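Local atomic coordinates of hemolysin (Streptococcus suis, PDB entry 3HVN), a protein that probably lyses host cells by binding cholesterol-containing membranes, changing conformation and assembling into an oligomeric transmembrane pore. Residues A[162-174]-A[349-361]. The protein carries 1 engineered substitution. Sequence-based numbering, arbitrary orientation.
Engineered in segment 349-361: L357 (natural residue Pro).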
ATOM      1  N   LEU A 162      -7.254  -3.918  34.032  1.00181.28           N
ATOM      2  CA  LEU A 162      -7.063  -5.183  33.329  1.00187.67           C
ATOM      3  C   LEU A 162      -7.262  -6.379  34.253  1.00200.96           C
ATOM      4  O   LEU A 162      -7.763  -7.420  33.832  1.00205.20           O
ATOM      5  CB  LEU A 162      -5.671  -5.238  32.696  1.00182.43           C
ATOM      6  CG  LEU A 162      -5.402  -4.267  31.545  1.00174.64           C
ATOM      7  CD1 LEU A 162      -3.944  -4.334  31.118  1.00176.32           C
ATOM      8  CD2 LEU A 162      -6.322  -4.560  30.370  1.00167.70           C
ATOM      9  N   SER A 163      -6.865  -6.226  35.512  1.00208.03           N
ATOM     10  CA  SER A 163      -7.026  -7.291  36.495  1.00216.81           C
ATOM     11  C   SER A 163      -8.499  -7.476  36.837  1.00212.09           C
ATOM     12  O   SER A 163      -8.986  -8.603  36.930  1.00217.90           O
ATOM     13  CB  SER A 163      -6.221  -6.989  37.761  1.00228.42           C
ATOM     14  OG  SER A 163      -6.797  -5.919  38.489  1.00230.53           O
ATOM     15  N   LYS A 164      -9.205  -6.365  37.022  1.00204.93           N
ATOM     16  CA  LYS A 164     -10.637  -6.416  37.286  1.00204.75           C
ATOM     17  C   LYS A 164     -11.378  -6.986  36.082  1.00201.40           C
ATOM     18  O   LYS A 164     -12.465  -7.549  36.218  1.00200.39           O
ATOM     19  CB  LYS A 164     -11.178  -5.028  37.633  1.00201.21           C
ATOM     20  CG  LYS A 164     -12.656  -5.017  37.992  1.00202.65           C
ATOM     21  CD  LYS A 164     -13.140  -3.618  38.333  1.00211.11           C
ATOM     22  CE  LYS A 164     -14.617  -3.623  38.693  1.00221.52           C
ATOM     23  NZ  LYS A 164     -15.115  -2.260  39.029  1.00226.99           N
ATOM     24  N   TRP A 165     -10.784  -6.837  34.903  1.00200.13           N
ATOM     25  CA  TRP A 165     -11.379  -7.363  33.678  1.00195.00           C
ATOM     26  C   TRP A 165     -11.123  -8.860  33.510  1.00183.01           C
ATOM     27  O   TRP A 165     -12.052  -9.634  33.285  1.00171.53           O
ATOM     28  CB  TRP A 165     -10.870  -6.596  32.455  1.00193.46           C
ATOM     29  CG  TRP A 165     -11.493  -5.242  32.299  1.00196.56           C
ATOM     30  CD1 TRP A 165     -11.087  -4.080  32.887  1.00201.44           C
ATOM     31  CD2 TRP A 165     -12.635  -4.909  31.502  1.00204.80           C
ATOM     32  NE1 TRP A 165     -11.905  -3.044  32.507  1.00211.82           N
ATOM     33  CE2 TRP A 165     -12.863  -3.527  31.655  1.00213.42           C
ATOM     34  CE3 TRP A 165     -13.487  -5.645  30.673  1.00207.74           C
ATOM     35  CZ2 TRP A 165     -13.907  -2.867  31.011  1.00217.05           C
ATOM     36  CZ3 TRP A 165     -14.523  -4.988  30.034  1.00213.74           C
ATOM     37  CH2 TRP A 165     -14.724  -3.614  30.208  1.00217.07           C
ATOM     38  N   ASN A 166      -9.861  -9.261  33.622  1.00191.60           N
ATOM     39  CA  ASN A 166      -9.484 -10.661  33.456  1.00196.87           C
ATOM     40  C   ASN A 166      -9.909 -11.534  34.634  1.00200.30           C
ATOM     41  O   ASN A 166     -10.062 -12.747  34.495  1.00189.58           O
ATOM     42  CB  ASN A 166      -7.975 -10.788  33.235  1.00192.11           C
ATOM     43  CG  ASN A 166      -7.517 -10.131  31.949  1.00195.86           C
ATOM     44  OD1 ASN A 166      -8.332  -9.693  31.137  1.00210.45           O
ATOM     45  ND2 ASN A 166      -6.205 -10.061  31.754  1.00184.65           N
ATOM     46  N   ASN A 167     -10.098 -10.907  35.791  1.00215.54           N
ATOM     47  CA  ASN A 167     -10.455 -11.627  37.008  1.00228.32           C
ATOM     48  C   ASN A 167     -11.698 -12.499  36.846  1.00229.19           C
ATOM     49  O   ASN A 167     -11.783 -13.584  37.423  1.00231.82           O
ATOM     50  CB  ASN A 167     -10.649 -10.648  38.169  1.00238.55           C
ATOM     51  CG  ASN A 167     -10.883 -11.351  39.492  1.00247.08           C
ATOM     52  OD1 ASN A 167     -10.557 -12.528  39.650  1.00248.14           O
ATOM     53  ND2 ASN A 167     -11.447 -10.630  40.453  1.00251.12           N
ATOM     54  N   THR A 168     -12.658 -12.023  36.061  1.00225.25           N
ATOM     55  CA  THR A 168     -13.909 -12.748  35.863  1.00229.77           C
ATOM     56  C   THR A 168     -14.247 -12.924  34.385  1.00233.99           C
ATOM     57  O   THR A 168     -14.574 -14.025  33.942  1.00240.88           O
ATOM     58  CB  THR A 168     -15.085 -12.045  36.570  1.00235.14           C
ATOM     59  OG1 THR A 168     -14.867 -12.051  37.986  1.00240.37           O
ATOM     60  CG2 THR A 168     -16.394 -12.754  36.259  1.00234.07           C
ATOM     61  N   TYR A 169     -14.168 -11.834  33.628  1.00234.35           N
ATOM     62  CA  TYR A 169     -14.499 -11.864  32.206  1.00235.06           C
ATOM     63  C   TYR A 169     -13.622 -12.844  31.433  1.00217.44           C
ATOM     64  O   TYR A 169     -12.412 -12.916  31.649  1.00219.89           O
ATOM     65  CB  TYR A 169     -14.388 -10.465  31.598  1.00254.34           C
ATOM     66  CG  TYR A 169     -14.460 -10.444  30.088  1.00273.37           C
ATOM     67  CD1 TYR A 169     -15.586 -10.906  29.421  1.00283.91           C
ATOM     68  CD2 TYR A 169     -13.406  -9.954  29.330  1.00279.68           C
ATOM     69  CE1 TYR A 169     -15.659 -10.887  28.042  1.00288.20           C
ATOM     70  CE2 TYR A 169     -13.470  -9.931  27.949  1.00284.97           C
ATOM     71  CZ  TYR A 169     -14.598 -10.398  27.311  1.00289.20           C
ATOM     72  OH  TYR A 169     -14.667 -10.378  25.936  1.00291.42           O
ATOM     73  N   ALA A 170     -14.244 -13.597  30.531  1.00197.58           N
ATOM     74  CA  ALA A 170     -13.526 -14.557  29.703  1.00180.67           C
ATOM     75  C   ALA A 170     -12.836 -13.857  28.538  1.00170.76           C
ATOM     76  O   ALA A 170     -13.225 -14.025  27.383  1.00162.65           O
ATOM     77  CB  ALA A 170     -14.474 -15.630  29.193  1.00181.94           C
ATOM     78  N   GLY A 171     -11.811 -13.070  28.851  1.00175.75           N
ATOM     79  CA  GLY A 171     -11.075 -12.340  27.836  1.00179.95           C
ATOM     80  C   GLY A 171      -9.588 -12.284  28.121  1.00187.83           C
ATOM     81  O   GLY A 171      -8.934 -11.276  27.852  1.00178.56           O
ATOM     82  N   GLU A 172      -9.052 -13.370  28.667  1.00205.87           N
ATOM     83  CA  GLU A 172      -7.626 -13.453  28.959  1.00218.57           C
ATOM     84  C   GLU A 172      -6.810 -13.602  27.677  1.00217.61           C
ATOM     85  O   GLU A 172      -6.150 -12.660  27.239  1.00219.46           O
ATOM     86  CB  GLU A 172      -7.334 -14.612  29.916  1.00234.91           C
ATOM     87  CG  GLU A 172      -7.992 -15.927  29.529  1.00248.54           C
ATOM     88  CD  GLU A 172      -7.347 -17.121  30.204  1.00260.99           C
ATOM     89  OE1 GLU A 172      -6.501 -16.914  31.099  1.00267.14           O
ATOM     90  OE2 GLU A 172      -7.685 -18.266  29.837  1.00264.94           O
ATOM     91  N   TYR A 173      -6.860 -14.788  27.080  1.00212.02           N
ATOM     92  CA  TYR A 173      -6.157 -15.050  25.830  1.00211.60           C
ATOM     93  C   TYR A 173      -7.064 -14.802  24.630  1.00215.37           C
ATOM     94  O   TYR A 173      -7.654 -15.733  24.082  1.00225.23           O
ATOM     95  CB  TYR A 173      -5.627 -16.486  25.800  1.00198.08           C
ATOM     96  CG  TYR A 173      -4.305 -16.669  26.514  1.00190.32           C
ATOM     97  CD1 TYR A 173      -4.258 -16.928  27.877  1.00188.25           C
ATOM     98  CD2 TYR A 173      -3.104 -16.588  25.821  1.00183.05           C
ATOM     99  CE1 TYR A 173      -3.051 -17.097  28.530  1.00180.86           C
ATOM    100  CE2 TYR A 173      -1.894 -16.756  26.464  1.00171.47           C
ATOM    101  CZ  TYR A 173      -1.872 -17.010  27.818  1.00169.40           C
ATOM    102  OH  TYR A 173      -0.667 -17.178  28.462  1.00162.51           O
ATOM    103  N   GLY A 174      -7.173 -13.540  24.228  1.00209.39           N
ATOM    104  CA  GLY A 174      -8.007 -13.169  23.101  1.00203.52           C
ATOM    105  C   GLY A 174      -9.331 -12.570  23.535  1.00199.51           C
ATOM    106  O   GLY A 174      -9.810 -12.833  24.638  1.00196.38           O
ATOM    107  N   GLY A 349      -0.870 -15.102  14.954  1.00188.56           N
ATOM    108  CA  GLY A 349      -0.473 -13.898  15.661  1.00193.73           C
ATOM    109  C   GLY A 349      -1.669 -13.090  16.128  1.00189.37           C
ATOM    110  O   GLY A 349      -1.533 -12.143  16.905  1.00190.24           O
ATOM    111  N   ALA A 350      -2.850 -13.476  15.657  1.00190.07           N
ATOM    112  CA  ALA A 350      -4.076 -12.755  15.979  1.00191.80           C
ATOM    113  C   ALA A 350      -4.731 -13.268  17.258  1.00190.96           C
ATOM    114  O   ALA A 350      -4.849 -12.534  18.237  1.00187.56           O
ATOM    115  CB  ALA A 350      -5.051 -12.844  14.819  1.00192.94           C
ATOM    116  N   ARG A 351      -5.159 -14.525  17.240  1.00196.47           N
ATOM    117  CA  ARG A 351      -5.861 -15.108  18.380  1.00204.61           C
ATOM    118  C   ARG A 351      -5.001 -16.100  19.163  1.00208.08           C
ATOM    119  O   ARG A 351      -5.511 -17.066  19.733  1.00206.27           O
ATOM    120  CB  ARG A 351      -7.161 -15.767  17.919  1.00208.89           C
ATOM    121  CG  ARG A 351      -7.112 -16.298  16.496  1.00213.99           C
ATOM    122  CD  ARG A 351      -8.510 -16.406  15.914  1.00222.29           C
ATOM    123  NE  ARG A 351      -8.493 -16.508  14.457  1.00231.43           N
ATOM    124  CZ  ARG A 351      -9.561 -16.339  13.684  1.00240.21           C
ATOM    125  NH1 ARG A 351     -10.739 -16.054  14.226  1.00243.78           N
ATOM    126  NH2 ARG A 351      -9.452 -16.450  12.368  1.00242.50           N
ATOM    127  N   TYR A 352      -3.696 -15.848  19.197  1.00212.77           N
ATOM    128  CA  TYR A 352      -2.767 -16.695  19.934  1.00215.38           C
ATOM    129  C   TYR A 352      -2.104 -15.893  21.048  1.00214.58           C
ATOM    130  O   TYR A 352      -1.546 -16.456  21.990  1.00213.06           O
ATOM    131  CB  TYR A 352      -1.707 -17.266  18.990  1.00214.07           C
ATOM    132  CG  TYR A 352      -0.981 -18.480  19.525  1.00210.78           C
ATOM    133  CD1 TYR A 352      -1.392 -19.762  19.187  1.00207.05           C
ATOM    134  CD2 TYR A 352       0.118 -18.345  20.363  1.00206.51           C
ATOM    135  CE1 TYR A 352      -0.732 -20.876  19.669  1.00202.30           C
ATOM    136  CE2 TYR A 352       0.784 -19.453  20.852  1.00203.01           C
ATOM    137  CZ  TYR A 352       0.355 -20.716  20.500  1.00202.29           C
ATOM    138  OH  TYR A 352       1.013 -21.824  20.983  1.00204.06           O
ATOM    139  N   GLY A 353      -2.173 -14.571  20.934  1.00211.80           N
ATOM    140  CA  GLY A 353      -1.604 -13.687  21.933  1.00216.45           C
ATOM    141  C   GLY A 353      -2.421 -13.678  23.210  1.00224.99           C
ATOM    142  O   GLY A 353      -3.087 -14.660  23.538  1.00234.74           O
ATOM    143  N   LYS A 354      -2.375 -12.565  23.933  1.00224.49           N
ATOM    144  CA  LYS A 354      -3.111 -12.443  25.187  1.00221.52           C
ATOM    145  C   LYS A 354      -3.602 -11.019  25.422  1.00207.46           C
ATOM    146  O   LYS A 354      -3.348 -10.120  24.620  1.00209.84           O
ATOM    147  CB  LYS A 354      -2.246 -12.902  26.363  1.00227.71           C
ATOM    148  CG  LYS A 354      -1.016 -12.043  26.602  1.00232.51           C
ATOM    149  CD  LYS A 354      -0.177 -12.587  27.747  1.00239.50           C
ATOM    150  CE  LYS A 354       0.304 -14.000  27.456  1.00243.77           C
ATOM    151  NZ  LYS A 354       1.112 -14.556  28.577  1.00245.61           N
ATOM    152  N   LEU A 355      -4.310 -10.823  26.530  1.00191.40           N
ATOM    153  CA  LEU A 355      -4.847  -9.517  26.887  1.00175.70           C
ATOM    154  C   LEU A 355      -4.274  -9.053  28.222  1.00168.39           C
ATOM    155  O   LEU A 355      -4.281  -7.861  28.529  1.00158.76           O
ATOM    156  CB  LEU A 355      -6.377  -9.567  26.948  1.00167.35           C
ATOM    157  CG  LEU A 355      -7.151  -8.260  27.154  1.00149.01           C
ATOM    158  CD1 LEU A 355      -7.296  -7.916  28.632  1.00138.50           C
ATOM    159  CD2 LEU A 355      -6.508  -7.114  26.383  1.00150.12           C
ATOM    160  N   ASN A 356      -3.777 -10.005  29.006  1.00175.05           N
ATOM    161  CA  ASN A 356      -3.198  -9.710  30.313  1.00178.20           C
ATOM    162  C   ASN A 356      -2.415  -8.402  30.315  1.00176.24           C
ATOM    163  O   ASN A 356      -2.718  -7.489  31.081  1.00176.21           O
ATOM    164  CB  ASN A 356      -2.300 -10.861  30.773  1.00182.27           C
ATOM    165  CG  ASN A 356      -3.063 -12.158  30.962  1.00191.29           C
ATOM    166  OD1 ASN A 356      -4.294 -12.172  30.971  1.00200.55           O
ATOM    167  ND2 ASN A 356      -2.332 -13.257  31.117  1.00190.98           N
ATOM    168  N   LEU A 357      -1.412  -8.318  29.446  1.00176.36           N
ATOM    169  CA  LEU A 357      -0.600  -7.113  29.319  1.00174.55           C
ATOM    170  C   LEU A 357      -0.074  -6.955  27.897  1.00168.69           C
ATOM    171  O   LEU A 357       0.707  -7.778  27.419  1.00158.59           O
ATOM    172  CB  LEU A 357       0.566  -7.143  30.309  1.00178.27           C
ATOM    173  CG  LEU A 357       0.224  -7.031  31.795  1.00177.99           C
ATOM    174  CD1 LEU A 357       1.454  -7.280  32.652  1.00173.27           C
ATOM    175  CD2 LEU A 357      -0.386  -5.673  32.106  1.00175.16           C
ATOM    176  N   GLY A 358      -0.504  -5.892  27.224  1.00164.80           N
ATOM    177  CA  GLY A 358      -0.070  -5.622  25.865  1.00150.60           C
ATOM    178  C   GLY A 358       0.958  -4.510  25.799  1.00137.70           C
ATOM    179  O   GLY A 358       1.372  -3.974  26.828  1.00144.33           O
ATOM    180  N   VAL A 359       1.371  -4.160  24.586  1.00121.61           N
ATOM    181  CA  VAL A 359       2.359  -3.105  24.391  1.00115.16           C
ATOM    182  C   VAL A 359       1.750  -1.958  23.589  1.00108.43           C
ATOM    183  O   VAL A 359       0.930  -2.186  22.699  1.00115.56           O
ATOM    184  CB  VAL A 359       3.621  -3.641  23.672  1.00118.62           C
ATOM    185  CG1 VAL A 359       3.449  -3.571  22.163  1.00118.17           C
ATOM    186  CG2 VAL A 359       4.858  -2.868  24.106  1.00111.36           C
ATOM    187  N   PRO A 360       2.133  -0.714  23.916  1.00102.84           N
ATOM    188  CA  PRO A 360       1.642   0.453  23.175  1.00 95.00           C
ATOM    189  C   PRO A 360       2.017   0.358  21.702  1.00104.70           C
ATOM    190  O   PRO A 360       3.196   0.201  21.391  1.00129.75           O
ATOM    191  CB  PRO A 360       2.393   1.621  23.822  1.00 80.17           C
ATOM    192  CG  PRO A 360       2.757   1.140  25.178  1.00 84.09           C
ATOM    193  CD  PRO A 360       3.001  -0.331  25.044  1.00100.25           C
ATOM    194  N   ILE A 361       1.034   0.447  20.813  1.00 88.25           N
ATOM    195  CA  ILE A 361       1.307   0.387  19.381  1.00 97.85           C
ATOM    196  C   ILE A 361       0.849   1.655  18.663  1.00 93.68           C
ATOM    197  O   ILE A 361       1.199   1.884  17.504  1.00 88.66           O
ATOM    198  CB  ILE A 361       0.665  -0.852  18.723  1.00 90.36           C
ATOM    199  CG1 ILE A 361      -0.848  -0.681  18.598  1.00 73.51           C
ATOM    200  CG2 ILE A 361       1.005  -2.110  19.508  1.00 88.21           C
ATOM    201  CD1 ILE A 361      -1.522  -1.828  17.875  1.00 77.75           C
TER
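K354 runs alongside the ring of Y173, both side chains pointing the same way. Its CB lies over one face of the ring as a CH-pi contact, 4.1 Å from the centroid and displaced toward the rim near CD2 and CE2. A turn at chi3 (60°) brings CE close to CE2 and CZ, and NZ ends in a hydrogen bond of 3.2 Å to Y173 OH. Lysine suits this place because its methylenes can line an aromatic face while its ammonium group reaches the phenol oxygen on the more exposed side, where Y173 lies. G174, which follows, has a positive phi, and a CB there would be jammed against the preceding carbonyl oxygen, so glycine fits.

Next to this pair along the chain, the backbones are joined by a weak hydrogen bond, L355 N to E172 O at 2.7 Å, bent to 126°. L355 turns inward: its CB packs against the carbonyl oxygens of G171 and E172, and CD1 reaches CD2 of L162 at 3.9 Å. L162 forks between two partners, its CD1 meeting CD2 of L357, an engineered residue that replaces proline. Leucine suits positions 162 and 355, where both side chains also pack on Y232 of strand 221-236. Next to L355, the amides of N166 and N356 meet with their planes 54° apart; ND2 of N166 is 3.0 Å from OD1 of N356, but the angle is too poor for a hydrogen bond.

The contact thus joins the loop following helix 151-166 to the connection from helix 339-350 into strand 359-367, beside the large antiparallel sheet of the cholesterol-dependent cytolysin fold.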